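Side-chain contacts in putative carbohydrate metabolism domain-containing protein (Bacteroides vulgatus, PDB 3S30), which is a putative glycoside hydrolase with a galactose-binding-like domain and probably acts in carbohydrate metabolism: residues F104-V109 and L132-G137; V109-Y114 and E118-Y123; T155-S158 and G164-L167; I219-Y224 and F246-L251; T292-D297 and L340-L345. All blocks are in the same frame, centred on the assembly; numbering follows the deposited sequence.

Interaction 1 (F104-V109 and L132-G137). With NA (sodium ion), chain C.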
# COMPACT_ATOMS: atom_id res chain seq x y z
N PHE A 104 2.63 13.23 -3.07
CA PHE A 104 2.10 12.71 -1.81
C PHE A 104 3.08 13.03 -0.68
O PHE A 104 4.27 12.66 -0.74
CB PHE A 104 1.79 11.20 -1.90
CG PHE A 104 1.03 10.81 -3.16
CD1 PHE A 104 -0.28 11.22 -3.35
CD2 PHE A 104 1.65 10.07 -4.16
CE1 PHE A 104 -0.98 10.89 -4.52
CE2 PHE A 104 0.96 9.73 -5.34
CZ PHE A 104 -0.36 10.15 -5.51
N ASN A 105 2.57 13.73 0.33
CA ASN A 105 3.38 14.28 1.41
C ASN A 105 3.22 13.57 2.74
O ASN A 105 4.09 13.70 3.61
CB ASN A 105 3.05 15.76 1.59
CG ASN A 105 3.37 16.59 0.37
OD1 ASN A 105 4.54 16.83 0.05
ND2 ASN A 105 2.33 17.01 -0.35
N PHE A 106 2.13 12.83 2.93
CA PHE A 106 1.88 12.11 4.17
C PHE A 106 1.79 13.02 5.41
O PHE A 106 2.20 12.63 6.51
CB PHE A 106 2.95 11.02 4.37
CG PHE A 106 3.23 10.22 3.12
CD1 PHE A 106 2.32 9.27 2.68
CD2 PHE A 106 4.38 10.45 2.38
CE1 PHE A 106 2.56 8.54 1.51
CE2 PHE A 106 4.63 9.71 1.21
CZ PHE A 106 3.71 8.75 0.79
N GLU A 107 1.25 14.23 5.23
CA GLU A 107 1.15 15.23 6.32
C GLU A 107 -0.12 15.09 7.13
O GLU A 107 -0.16 15.46 8.30
CB GLU A 107 1.17 16.68 5.79
CG GLU A 107 2.44 17.10 5.05
CD GLU A 107 3.71 17.01 5.90
OE1 GLU A 107 3.64 16.97 7.15
OE2 GLU A 107 4.80 16.98 5.30
N ASN A 108 -1.17 14.59 6.47
CA ASN A 108 -2.53 14.74 6.93
C ASN A 108 -3.12 13.40 7.33
O ASN A 108 -2.97 12.41 6.62
CB ASN A 108 -3.40 15.33 5.81
CG ASN A 108 -2.88 16.67 5.27
OD1 ASN A 108 -2.50 16.78 4.10
ND2 ASN A 108 -2.89 17.69 6.12
N VAL A 109 -3.79 13.39 8.48
CA VAL A 109 -4.55 12.23 8.92
C VAL A 109 -5.85 12.68 9.55
O VAL A 109 -5.96 13.81 10.04
CB VAL A 109 -3.77 11.36 9.95
CG1 VAL A 109 -2.56 10.68 9.29
CG2 VAL A 109 -3.35 12.18 11.16
N LEU A 132 -7.37 12.65 -2.50
CA LEU A 132 -7.03 11.24 -2.35
C LEU A 132 -7.14 10.85 -0.89
O LEU A 132 -6.46 11.42 -0.04
CB LEU A 132 -5.60 10.98 -2.84
CG LEU A 132 -5.14 9.52 -2.89
CD1 LEU A 132 -5.89 8.70 -3.99
CD2 LEU A 132 -3.63 9.49 -3.10
N THR A 133 -8.01 9.90 -0.59
CA THR A 133 -8.04 9.28 0.72
C THR A 133 -7.40 7.90 0.59
O THR A 133 -7.98 7.00 -0.04
CB THR A 133 -9.48 9.14 1.26
OG1 THR A 133 -10.00 10.45 1.53
CG2 THR A 133 -9.50 8.31 2.55
N TRP A 134 -6.20 7.75 1.14
CA TRP A 134 -5.49 6.46 1.15
C TRP A 134 -6.26 5.40 1.94
O TRP A 134 -7.02 5.72 2.85
CB TRP A 134 -4.11 6.59 1.81
CG TRP A 134 -3.06 7.39 1.09
CD1 TRP A 134 -2.74 8.71 1.29
CD2 TRP A 134 -2.16 6.91 0.08
NE1 TRP A 134 -1.71 9.08 0.46
CE2 TRP A 134 -1.33 7.99 -0.29
CE3 TRP A 134 -1.97 5.67 -0.54
CZ2 TRP A 134 -0.33 7.87 -1.26
CZ3 TRP A 134 -0.97 5.55 -1.50
CH2 TRP A 134 -0.16 6.64 -1.85
N SER A 135 -6.04 4.15 1.58
CA SER A 135 -6.48 3.00 2.34
C SER A 135 -5.27 2.22 2.89
O SER A 135 -4.10 2.50 2.56
CB SER A 135 -7.33 2.10 1.45
OG SER A 135 -7.79 0.97 2.17
N SER A 136 -5.57 1.26 3.75
CA SER A 136 -4.59 0.41 4.41
C SER A 136 -5.38 -0.72 5.07
O SER A 136 -6.60 -0.73 5.02
CB SER A 136 -3.82 1.19 5.48
OG SER A 136 -4.61 1.38 6.66
N GLY A 137 -4.68 -1.64 5.74
CA GLY A 137 -5.36 -2.71 6.45
C GLY A 137 -5.69 -2.38 7.89
O GLY A 137 -5.87 -3.29 8.68
NA NA C . 6.13 14.67 4.20
O HOH W 1 -0.42 11.69 1.61
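The ring of F104 receives the indole of W134 over one of its faces, and the indole arrives edge first: W134 CZ2 stands 3.8 Å from F104 CG, displaced toward the rim of the phenyl ring. The planes are turned 72° against each other and the centroids of the F104 ring and the six-membered ring of W134 are 5.3 Å apart, so the pair is a T-shaped (edge-to-face) stack. At the edge of the indole, in its plane, lies CB of F104, while one indole face carries the CD2 methyl of L132. That methyl also approaches the F104 ring obliquely, with L132 CD2 a close 3.3 Å from F104 CE1. With its CG anti to the backbone N (chi1 -174°), L132 brings this branch into the angle where the two rings meet. F106 joins more loosely, its CE1 4.1 Å from W134 CZ2.

The cluster lies inside a β-rich domain consistent with the galactose-binding-like fold: F104 pairs by its backbone with L345 of strand 339-349, and W134 packs against L190 of strand 185-191. Although apolar contacts dominate, the indole nitrogen has a partner, because a single water accepts hydrogen bonds from both W134 NE1 and F106 N, each 3.1 Å away, tying the tryptophan to the loop.

The loop also turns toward a sodium ion. F106 has a left-handed backbone conformation, and its neighbours both supply ligands: N105 O at 2.3 Å and E107 OE2 at 2.9 Å from the metal, with N165 and D343 completing the site. The amide ND2 of N105 is hydrogen-bonded to E124 OE2.

Interaction 2 (V109-Y114 and E118-Y123)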
# COMPACT_ATOMS: atom_id res chain seq x y z
N VAL A 109 -3.79 13.39 8.48
CA VAL A 109 -4.55 12.23 8.92
C VAL A 109 -5.85 12.68 9.55
O VAL A 109 -5.96 13.81 10.04
CB VAL A 109 -3.77 11.36 9.95
CG1 VAL A 109 -2.56 10.68 9.29
CG2 VAL A 109 -3.35 12.18 11.16
N LYS A 110 -6.84 11.80 9.49
CA LYS A 110 -8.04 11.90 10.31
C LYS A 110 -8.12 10.64 11.16
O LYS A 110 -7.59 9.60 10.78
CB LYS A 110 -9.29 12.07 9.45
CG LYS A 110 -9.62 10.91 8.52
CD LYS A 110 -10.77 11.28 7.60
CE LYS A 110 -11.11 10.15 6.65
NZ LYS A 110 -12.14 10.53 5.64
N THR A 111 -8.77 10.75 12.32
CA THR A 111 -8.87 9.64 13.27
C THR A 111 -10.25 9.01 13.19
O THR A 111 -11.27 9.71 13.23
CB THR A 111 -8.56 10.10 14.71
OG1 THR A 111 -7.19 10.53 14.80
CG2 THR A 111 -8.80 8.98 15.72
N VAL A 112 -10.27 7.68 13.09
CA VAL A 112 -11.47 6.90 12.80
C VAL A 112 -11.63 5.80 13.86
O VAL A 112 -10.66 5.09 14.15
CB VAL A 112 -11.36 6.24 11.40
CG1 VAL A 112 -12.36 5.10 11.25
CG2 VAL A 112 -11.59 7.28 10.31
N PRO A 113 -12.85 5.66 14.43
CA PRO A 113 -13.10 4.62 15.43
C PRO A 113 -13.53 3.30 14.81
O PRO A 113 -14.21 3.30 13.79
CB PRO A 113 -14.26 5.20 16.25
CG PRO A 113 -15.05 5.99 15.23
CD PRO A 113 -14.02 6.55 14.26
N TYR A 114 -13.15 2.19 15.44
CA TYR A 114 -13.70 0.88 15.11
C TYR A 114 -13.37 -0.13 16.20
O TYR A 114 -12.24 -0.17 16.68
CB TYR A 114 -13.16 0.38 13.78
CG TYR A 114 -13.99 -0.71 13.13
CD1 TYR A 114 -15.29 -0.47 12.70
CD2 TYR A 114 -13.44 -1.97 12.90
CE1 TYR A 114 -16.03 -1.47 12.07
CE2 TYR A 114 -14.17 -2.96 12.28
CZ TYR A 114 -15.46 -2.72 11.87
OH TYR A 114 -16.14 -3.73 11.26
N GLU A 118 -9.13 3.30 17.77
CA GLU A 118 -9.05 4.44 16.87
C GLU A 118 -7.77 4.37 16.04
O GLU A 118 -6.71 4.04 16.56
CB GLU A 118 -9.09 5.75 17.67
CG GLU A 118 -10.44 6.06 18.30
CD GLU A 118 -10.53 7.48 18.85
OE1 GLU A 118 -9.51 8.01 19.35
OE2 GLU A 118 -11.64 8.08 18.79
N TYR A 119 -7.86 4.68 14.74
CA TYR A 119 -6.69 4.66 13.85
C TYR A 119 -6.69 5.82 12.85
O TYR A 119 -7.67 6.55 12.74
CB TYR A 119 -6.62 3.32 13.11
CG TYR A 119 -7.83 3.00 12.26
CD1 TYR A 119 -7.93 3.50 10.96
CD2 TYR A 119 -8.86 2.20 12.73
CE1 TYR A 119 -9.02 3.21 10.17
CE2 TYR A 119 -9.97 1.92 11.95
CZ TYR A 119 -10.05 2.43 10.68
OH TYR A 119 -11.13 2.16 9.88
N TYR A 120 -5.57 6.00 12.13
CA TYR A 120 -5.47 7.07 11.12
C TYR A 120 -5.83 6.63 9.69
O TYR A 120 -5.49 5.53 9.26
CB TYR A 120 -4.06 7.67 11.07
CG TYR A 120 -3.61 8.45 12.29
CD1 TYR A 120 -4.48 9.25 13.03
CD2 TYR A 120 -2.27 8.41 12.68
CE1 TYR A 120 -4.03 9.98 14.14
CE2 TYR A 120 -1.81 9.13 13.76
CZ TYR A 120 -2.68 9.90 14.49
OH TYR A 120 -2.18 10.59 15.56
N VAL A 121 -6.55 7.51 8.98
CA VAL A 121 -6.71 7.41 7.53
C VAL A 121 -5.96 8.61 6.97
O VAL A 121 -6.23 9.74 7.36
CB VAL A 121 -8.20 7.45 7.08
CG1 VAL A 121 -8.31 7.26 5.57
CG2 VAL A 121 -9.03 6.35 7.79
N LEU A 122 -5.00 8.36 6.09
CA LEU A 122 -4.20 9.43 5.51
C LEU A 122 -4.90 9.92 4.25
O LEU A 122 -5.49 9.13 3.52
CB LEU A 122 -2.78 8.97 5.16
CG LEU A 122 -1.76 8.68 6.27
CD1 LEU A 122 -2.13 7.46 7.06
CD2 LEU A 122 -0.35 8.52 5.69
N TYR A 123 -4.82 11.23 4.02
CA TYR A 123 -5.35 11.81 2.80
C TYR A 123 -4.45 12.91 2.24
O TYR A 123 -3.64 13.48 2.96
CB TYR A 123 -6.77 12.34 3.05
CG TYR A 123 -6.87 13.42 4.10
CD1 TYR A 123 -7.02 13.09 5.44
CD2 TYR A 123 -6.84 14.77 3.74
CE1 TYR A 123 -7.13 14.09 6.41
CE2 TYR A 123 -6.96 15.78 4.71
CZ TYR A 123 -7.11 15.42 6.04
OH TYR A 123 -7.23 16.40 7.00
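V109 and K110 start a two-stranded antiparallel ladder with L122 and V121, in which strands 109-114 and 118-123 form a β hairpin. Four backbone hydrogen bonds hold it, in two reciprocal pairs: K110 with V121, where V121 N lies 2.9 Å from K110 O, and V112 with Y119, where V112 N lies 2.9 Å from Y119 O. CA-H...O contacts fill the steps between them, such as E118 CA to V112 O at 3.2 Å.

Two CH-pi contacts mark the two faces of the hairpin. On the face of V109, T111 and Y120, the methyl CG2 of V109 sits 3.7 Å above the centroid of the Y120 ring, 15° off its normal, while T111 OG1 lies in the plane at the ring's edge, 3.3 Å from Y120 CE1. On the other face V112 CB stands over the Y119 ring, with V112 CG1 3.6 Å from Y119 CZ. The ring reaches there because CG of Y119 is set between its backbone N and carbonyl carbon (chi1 60°), and Y114 CB meets its edge. An alanine in place of Y119 would remove the ring and would probably leave V112 and Y114 facing a gap.

Purely apolar contacts join V112 CG2 to V121 CG2, 3.7 Å apart. Y119 and Y114 then pack on helix 138-142, V109 and L122 on I157 of strand 155-158, and V121 and Y123 on T133 of strand 132-133.

Interaction 3 (T155-S158 and G164-L167). With NA (sodium ion), chain C.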
# COMPACT_ATOMS: atom_id res chain seq x y z
N THR A 155 -0.29 0.99 10.14
CA THR A 155 -0.19 2.15 9.28
C THR A 155 -0.52 3.44 10.03
O THR A 155 -1.62 3.60 10.57
CB THR A 155 -1.11 1.98 8.08
OG1 THR A 155 -0.75 0.77 7.40
CG2 THR A 155 -0.99 3.15 7.12
N SER A 156 0.44 4.35 10.03
CA SER A 156 0.36 5.63 10.73
C SER A 156 1.29 6.62 10.04
O SER A 156 1.76 6.36 8.92
CB SER A 156 0.76 5.47 12.20
OG SER A 156 0.45 6.63 12.96
N ILE A 157 1.53 7.75 10.70
CA ILE A 157 2.54 8.73 10.26
C ILE A 157 3.51 9.03 11.39
O ILE A 157 3.21 8.85 12.57
CB ILE A 157 1.92 10.08 9.77
CG1 ILE A 157 1.17 10.82 10.90
CG2 ILE A 157 1.01 9.86 8.58
CD1 ILE A 157 0.77 12.23 10.55
N SER A 158 4.69 9.52 11.01
CA SER A 158 5.72 9.92 11.96
C SER A 158 6.03 11.38 11.72
O SER A 158 6.01 11.82 10.58
CB SER A 158 6.99 9.07 11.73
OG SER A 158 8.15 9.76 12.18
N GLY A 164 8.49 17.10 6.41
CA GLY A 164 7.67 17.31 7.63
C GLY A 164 7.35 15.97 8.29
O GLY A 164 8.25 15.28 8.76
N ASN A 165 6.07 15.58 8.32
CA ASN A 165 5.68 14.22 8.70
C ASN A 165 5.93 13.26 7.54
O ASN A 165 6.00 13.69 6.38
CB ASN A 165 4.19 14.09 9.06
CG ASN A 165 3.73 15.06 10.15
OD1 ASN A 165 4.39 15.26 11.17
ND2 ASN A 165 2.55 15.64 9.93
N CYS A 166 6.04 11.97 7.85
CA CYS A 166 6.19 10.93 6.82
C CYS A 166 5.28 9.74 7.08
O CYS A 166 4.71 9.60 8.16
CB CYS A 166 7.66 10.48 6.70
SG CYS A 166 8.41 9.67 8.15
N LEU A 167 5.14 8.88 6.09
CA LEU A 167 4.49 7.59 6.28
C LEU A 167 5.32 6.68 7.21
O LEU A 167 6.55 6.62 7.11
CB LEU A 167 4.29 6.90 4.93
CG LEU A 167 3.48 5.60 4.91
CD1 LEU A 167 2.07 5.87 5.34
CD2 LEU A 167 3.52 4.93 3.52
NA NA C . 6.13 14.67 4.20
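I157 and N165 face each other where a β hairpin closes, the strand 155-158 running antiparallel to the start of strand 166-173. S158 and C166 form the hydrogen-bonded pair, with S158 N 2.9 Å from C166 O and C166 N 2.7 Å from S158 O; I157 and L167 are the adjoining non-hydrogen-bonded pair.

The side chain of N165 shows how the residue just before the strand packs on its partner. Its CB lies 3.3 Å from S158 O, the same carbonyl oxygen that accepts the C166 hydrogen bond, and also comes near the CD1 methyl of I157. CG follows at 4.1 Å from I157 CD1, the two side chains crossing at a slant. At the tip the amide divides: OD1 stays on the side of S158 O, while N165 ND2 passes 3.9 Å from the I157 methyl and is hydrogen-bonded outside the two segments. With CG anti to the carbonyl carbon (chi1 -55°), the amide is carried across the end of I157. A glycine at N165 would take away CB and the amide, and would probably leave the end of I157 without this cover and the turn freer to move.

The rest of the contact is lighter. The sulfur of C166 lies beside S158 CB, 3.9 Å from SG, while S158 OG turns to N160 N. The leucine beyond brings its L167 CD1 methyl to 3.6 Å from S156 O.

The sodium ion is also bound by N105, E107 and D343, and the hairpin's own contribution is N165 O, 2.4 Å from the metal.

Interaction 4 (I219-Y224 and F246-L251)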
# COMPACT_ATOMS: atom_id res chain seq x y z
N ILE A 219 4.65 7.43 -15.78
CA ILE A 219 5.91 6.88 -16.28
C ILE A 219 6.84 6.45 -15.15
O ILE A 219 7.53 5.45 -15.29
CB ILE A 219 6.64 7.83 -17.30
CG1 ILE A 219 6.74 9.27 -16.79
CG2 ILE A 219 5.92 7.82 -18.64
CD1 ILE A 219 7.37 10.21 -17.80
N LYS A 220 6.85 7.16 -14.03
CA LYS A 220 7.67 6.71 -12.91
C LYS A 220 7.12 7.08 -11.54
O LYS A 220 6.38 8.06 -11.38
CB LYS A 220 9.14 7.14 -13.08
CG LYS A 220 9.38 8.61 -13.21
CD LYS A 220 10.82 8.92 -13.62
CE LYS A 220 11.01 8.82 -15.14
NZ LYS A 220 12.43 9.03 -15.58
N LEU A 221 7.47 6.23 -10.57
CA LEU A 221 7.13 6.44 -9.18
C LEU A 221 8.42 6.76 -8.45
O LEU A 221 9.34 5.94 -8.40
CB LEU A 221 6.48 5.17 -8.57
CG LEU A 221 6.05 5.26 -7.09
CD1 LEU A 221 4.89 6.25 -6.90
CD2 LEU A 221 5.69 3.89 -6.53
N VAL A 222 8.51 7.97 -7.90
CA VAL A 222 9.71 8.40 -7.21
C VAL A 222 9.34 8.74 -5.78
O VAL A 222 8.23 9.18 -5.52
CB VAL A 222 10.44 9.60 -7.92
CG1 VAL A 222 10.67 9.30 -9.41
CG2 VAL A 222 9.66 10.88 -7.77
N GLY A 223 10.27 8.53 -4.86
CA GLY A 223 10.09 8.85 -3.46
C GLY A 223 11.34 8.51 -2.67
O GLY A 223 12.37 8.19 -3.26
N TYR A 224 11.24 8.58 -1.35
CA TYR A 224 12.37 8.31 -0.46
C TYR A 224 11.91 7.33 0.61
O TYR A 224 10.77 7.39 1.04
CB TYR A 224 12.86 9.60 0.20
CG TYR A 224 13.57 10.54 -0.75
CD1 TYR A 224 12.84 11.35 -1.62
CD2 TYR A 224 14.96 10.63 -0.77
CE1 TYR A 224 13.48 12.21 -2.50
CE2 TYR A 224 15.61 11.48 -1.65
CZ TYR A 224 14.87 12.27 -2.51
OH TYR A 224 15.50 13.14 -3.37
N PHE A 246 10.66 -5.47 2.23
CA PHE A 246 9.48 -4.65 2.01
C PHE A 246 9.13 -4.65 0.53
O PHE A 246 9.90 -5.14 -0.29
CB PHE A 246 9.72 -3.22 2.51
CG PHE A 246 10.70 -2.41 1.67
CD1 PHE A 246 10.26 -1.64 0.61
CD2 PHE A 246 12.05 -2.38 1.99
CE1 PHE A 246 11.15 -0.87 -0.15
CE2 PHE A 246 12.95 -1.60 1.24
CZ PHE A 246 12.49 -0.85 0.17
N ASN A 247 7.98 -4.08 0.19
CA ASN A 247 7.62 -3.96 -1.22
C ASN A 247 7.10 -2.57 -1.53
O ASN A 247 6.47 -1.93 -0.70
CB ASN A 247 6.61 -5.05 -1.65
CG ASN A 247 6.64 -5.33 -3.16
OD1 ASN A 247 7.36 -4.68 -3.91
ND2 ASN A 247 5.82 -6.27 -3.61
N ILE A 248 7.41 -2.10 -2.73
CA ILE A 248 6.84 -0.88 -3.29
C ILE A 248 6.55 -1.18 -4.75
O ILE A 248 7.43 -1.68 -5.48
CB ILE A 248 7.81 0.33 -3.19
CG1 ILE A 248 8.08 0.71 -1.73
CG2 ILE A 248 7.26 1.56 -3.96
CD1 ILE A 248 9.01 1.96 -1.59
N TYR A 249 5.32 -0.91 -5.18
CA TYR A 249 4.97 -0.98 -6.59
C TYR A 249 3.75 -0.11 -6.94
O TYR A 249 3.06 0.43 -6.07
CB TYR A 249 4.74 -2.43 -7.02
CG TYR A 249 3.53 -3.11 -6.41
CD1 TYR A 249 3.62 -3.74 -5.18
CD2 TYR A 249 2.31 -3.16 -7.09
CE1 TYR A 249 2.54 -4.38 -4.62
CE2 TYR A 249 1.21 -3.80 -6.52
CZ TYR A 249 1.33 -4.40 -5.28
OH TYR A 249 0.26 -5.04 -4.70
N ALA A 250 3.50 0.01 -8.24
CA ALA A 250 2.36 0.77 -8.73
C ALA A 250 1.79 0.07 -9.95
O ALA A 250 2.52 -0.57 -10.71
CB ALA A 250 2.77 2.20 -9.08
N LEU A 251 0.48 0.22 -10.12
CA LEU A 251 -0.25 -0.46 -11.18
C LEU A 251 -0.96 0.58 -12.04
O LEU A 251 -1.41 1.61 -11.54
CB LEU A 251 -1.27 -1.41 -10.56
CG LEU A 251 -0.75 -2.45 -9.56
CD1 LEU A 251 -1.90 -3.09 -8.81
CD2 LEU A 251 0.08 -3.50 -10.27
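Across the interior of a β sandwich, L221 packs on I248 and A250, a worked example of facing layers meeting through side chains rather than backbone pairing. Strand 219-224 belongs to one layer and strand 247-251 to the facing one; their axes come to 8.4 Å of each other, with N-to-C directions 147° apart, far too wide a spacing for backbone pairing. Consistently, the closest CA atoms across the contact, those of L221 and A250, are 7.4 Å apart.

One methyl carries nearly everything. L221 CD2 meets I248 CG2 at 3.8 Å and, a little farther off, A250 CB at 4.2 Å, so it rests between two residues that alternate along the facing strand and point into the same interior. Y249, between them, contributes its backbone: its carbonyl O lies 4.4 Å from L221 CD2, while its side chain is directed the other way. L221 points toward the facing strand, and its CG, anti to the backbone N (chi1 -179°), carries the CD2 branch to I248; I248 likewise offers the CG2 branch, the one anti to its backbone N, and the L221 and I248 side chains meet at a slant.

At the start of strand 219-224, I219 and K220 both face V348, a classic β bulge. Around the contact, L221 is also packed on L345 of strand 339-349 and I321 of strand 317-324, and I248 on I342 and L323. On its own layer, strand 218-228 is flanked by strands 291-297 and 339-349, whereas strand 247-254 lies beside 276-281 and 317-324.

Interaction 5 (T292-D297 and L340-L345). With NA (sodium ion), chain C.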
# COMPACT_ATOMS: atom_id res chain seq x y z
N THR A 292 16.71 7.31 1.40
CA THR A 292 17.22 6.75 0.15
C THR A 292 16.18 6.89 -0.96
O THR A 292 15.03 6.44 -0.83
CB THR A 292 17.58 5.24 0.33
OG1 THR A 292 18.56 5.09 1.37
CG2 THR A 292 18.11 4.64 -0.97
N ARG A 293 16.58 7.51 -2.06
CA ARG A 293 15.71 7.72 -3.21
C ARG A 293 15.45 6.44 -3.98
O ARG A 293 16.34 5.61 -4.15
CB ARG A 293 16.33 8.74 -4.16
CG ARG A 293 15.39 9.20 -5.26
CD ARG A 293 15.84 10.53 -5.78
NE ARG A 293 14.95 11.10 -6.79
CZ ARG A 293 14.91 10.73 -8.06
NH1 ARG A 293 15.70 9.75 -8.52
NH2 ARG A 293 14.08 11.34 -8.89
N PHE A 294 14.22 6.30 -4.46
CA PHE A 294 13.87 5.27 -5.42
C PHE A 294 13.23 5.91 -6.65
O PHE A 294 12.68 7.01 -6.58
CB PHE A 294 12.97 4.17 -4.80
CG PHE A 294 11.66 4.68 -4.20
CD1 PHE A 294 10.51 4.77 -4.97
CD2 PHE A 294 11.57 5.00 -2.84
CE1 PHE A 294 9.30 5.22 -4.42
CE2 PHE A 294 10.36 5.45 -2.28
CZ PHE A 294 9.23 5.56 -3.07
N GLU A 295 13.37 5.24 -7.79
CA GLU A 295 12.85 5.74 -9.06
C GLU A 295 12.47 4.55 -9.93
O GLU A 295 13.31 4.00 -10.64
CB GLU A 295 13.90 6.62 -9.77
CG GLU A 295 13.41 7.24 -11.09
CD GLU A 295 14.48 8.08 -11.80
OE1 GLU A 295 15.42 8.57 -11.13
OE2 GLU A 295 14.36 8.27 -13.03
N LEU A 296 11.19 4.16 -9.87
CA LEU A 296 10.70 2.97 -10.57
C LEU A 296 10.01 3.37 -11.87
O LEU A 296 9.00 4.08 -11.83
CB LEU A 296 9.73 2.19 -9.68
CG LEU A 296 10.12 2.04 -8.20
CD1 LEU A 296 9.07 1.25 -7.43
CD2 LEU A 296 11.52 1.39 -8.06
N ASP A 297 10.55 2.96 -13.01
CA ASP A 297 9.93 3.25 -14.31
C ASP A 297 8.75 2.32 -14.55
O ASP A 297 8.84 1.11 -14.32
CB ASP A 297 10.94 3.08 -15.46
CG ASP A 297 12.03 4.16 -15.47
OD1 ASP A 297 11.73 5.34 -15.80
OD2 ASP A 297 13.20 3.83 -15.20
N LEU A 340 8.99 0.52 7.54
CA LEU A 340 9.26 1.22 6.29
C LEU A 340 8.75 2.64 6.46
O LEU A 340 7.56 2.84 6.74
CB LEU A 340 8.54 0.56 5.11
CG LEU A 340 8.76 1.15 3.71
CD1 LEU A 340 10.21 1.02 3.22
CD2 LEU A 340 7.81 0.47 2.72
N LEU A 341 9.65 3.61 6.33
CA LEU A 341 9.28 5.01 6.32
C LEU A 341 9.31 5.47 4.87
O LEU A 341 10.21 5.13 4.13
CB LEU A 341 10.20 5.85 7.21
CG LEU A 341 10.29 5.45 8.70
CD1 LEU A 341 11.20 6.38 9.50
CD2 LEU A 341 8.92 5.38 9.37
N ILE A 342 8.30 6.22 4.46
CA ILE A 342 8.25 6.77 3.10
C ILE A 342 7.92 8.24 3.17
O ILE A 342 7.12 8.66 3.99
CB ILE A 342 7.17 6.07 2.23
CG1 ILE A 342 7.37 4.55 2.22
CG2 ILE A 342 7.23 6.61 0.79
CD1 ILE A 342 8.70 4.10 1.54
N ASP A 343 8.55 9.02 2.31
CA ASP A 343 8.26 10.44 2.23
C ASP A 343 8.39 10.96 0.80
O ASP A 343 9.05 10.33 -0.04
CB ASP A 343 9.23 11.20 3.13
CG ASP A 343 8.64 12.47 3.69
OD1 ASP A 343 7.53 12.87 3.29
OD2 ASP A 343 9.29 13.06 4.57
N ASP A 344 7.78 12.12 0.55
CA ASP A 344 7.87 12.83 -0.72
C ASP A 344 7.75 11.89 -1.93
O ASP A 344 8.65 11.79 -2.76
CB ASP A 344 9.15 13.65 -0.78
CG ASP A 344 9.20 14.72 0.28
OD1 ASP A 344 8.17 15.40 0.48
OD2 ASP A 344 10.26 14.90 0.92
N LEU A 345 6.61 11.21 -1.99
CA LEU A 345 6.28 10.29 -3.07
C LEU A 345 5.60 11.06 -4.19
O LEU A 345 4.72 11.88 -3.95
CB LEU A 345 5.35 9.20 -2.53
CG LEU A 345 4.90 8.11 -3.49
CD1 LEU A 345 6.08 7.18 -3.85
CD2 LEU A 345 3.76 7.35 -2.84
NA NA C . 6.13 14.67 4.20
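F294 dominates this contact, giving up about twice the surface of L345 and nearly three times that of I342. It approaches L345 at the edge: L345 CD1 lies near the ring plane, 3.6 Å from F294 CZ and 3.8 Å from F294 CE1. I342 touches obliquely and more loosely, its CD1 4.4 Å from F294 CE2. To bring the ring there, CG of F294 sits between its backbone N and carbonyl carbon (chi1 58°), so that the side chain swings over the intervening strand 218-228. It crosses at G223, whose missing side chain lets the ring come close, and G223 is itself paired by backbone hydrogen bonds with F294.

L345 and I342 lie on either side of the corner made by D343 and D344, where the chain takes a left-handed backbone conformation at D344. Here the D343 carboxylate leads away from the apolar cluster. Its OD1 binds the sodium ion at 2.5 Å and accepts a hydrogen bond from D344 N at 2.9 Å, a bent bond of 134° that helps to fix the carboxylate; D343 OD2 is held by R162 N.

R293 and E295, which flank F294 in the chain, point to the other surface of the strand and form a salt bridge, R293 NH1 to E295 OE1 at 2.9 Å. Strand 291-297 thus has a charged outer side and an inner side on which F294 also meets I248. An apolar interior shared by facing layers, with a metal bound where strand 339-349 turns a corner, is consistent with the β sandwich of the galactose-binding-like fold.

Interactions 1 and 2 come first along the chain, the hairpin of interaction 2 falling between the two segments of interaction 1, with which it shares V109 and strand 108-114. Interactions 3, 4 and 5 follow in series. Three of the five meet at the sodium ion: interactions 1, 3 and 5 bring N105, E107, N165 and D343 together from three places in the sequence. Interactions 4 and 5 have centres about 7 Å apart, and strand 218-228 of interaction 4 pairs with both strands of interaction 5, whereas the centres of interactions 2 and 4 are about 24 Å apart. The metal thus ties the 104-109 loop and the hairpin of interaction 3 to the corner of strand 339-349.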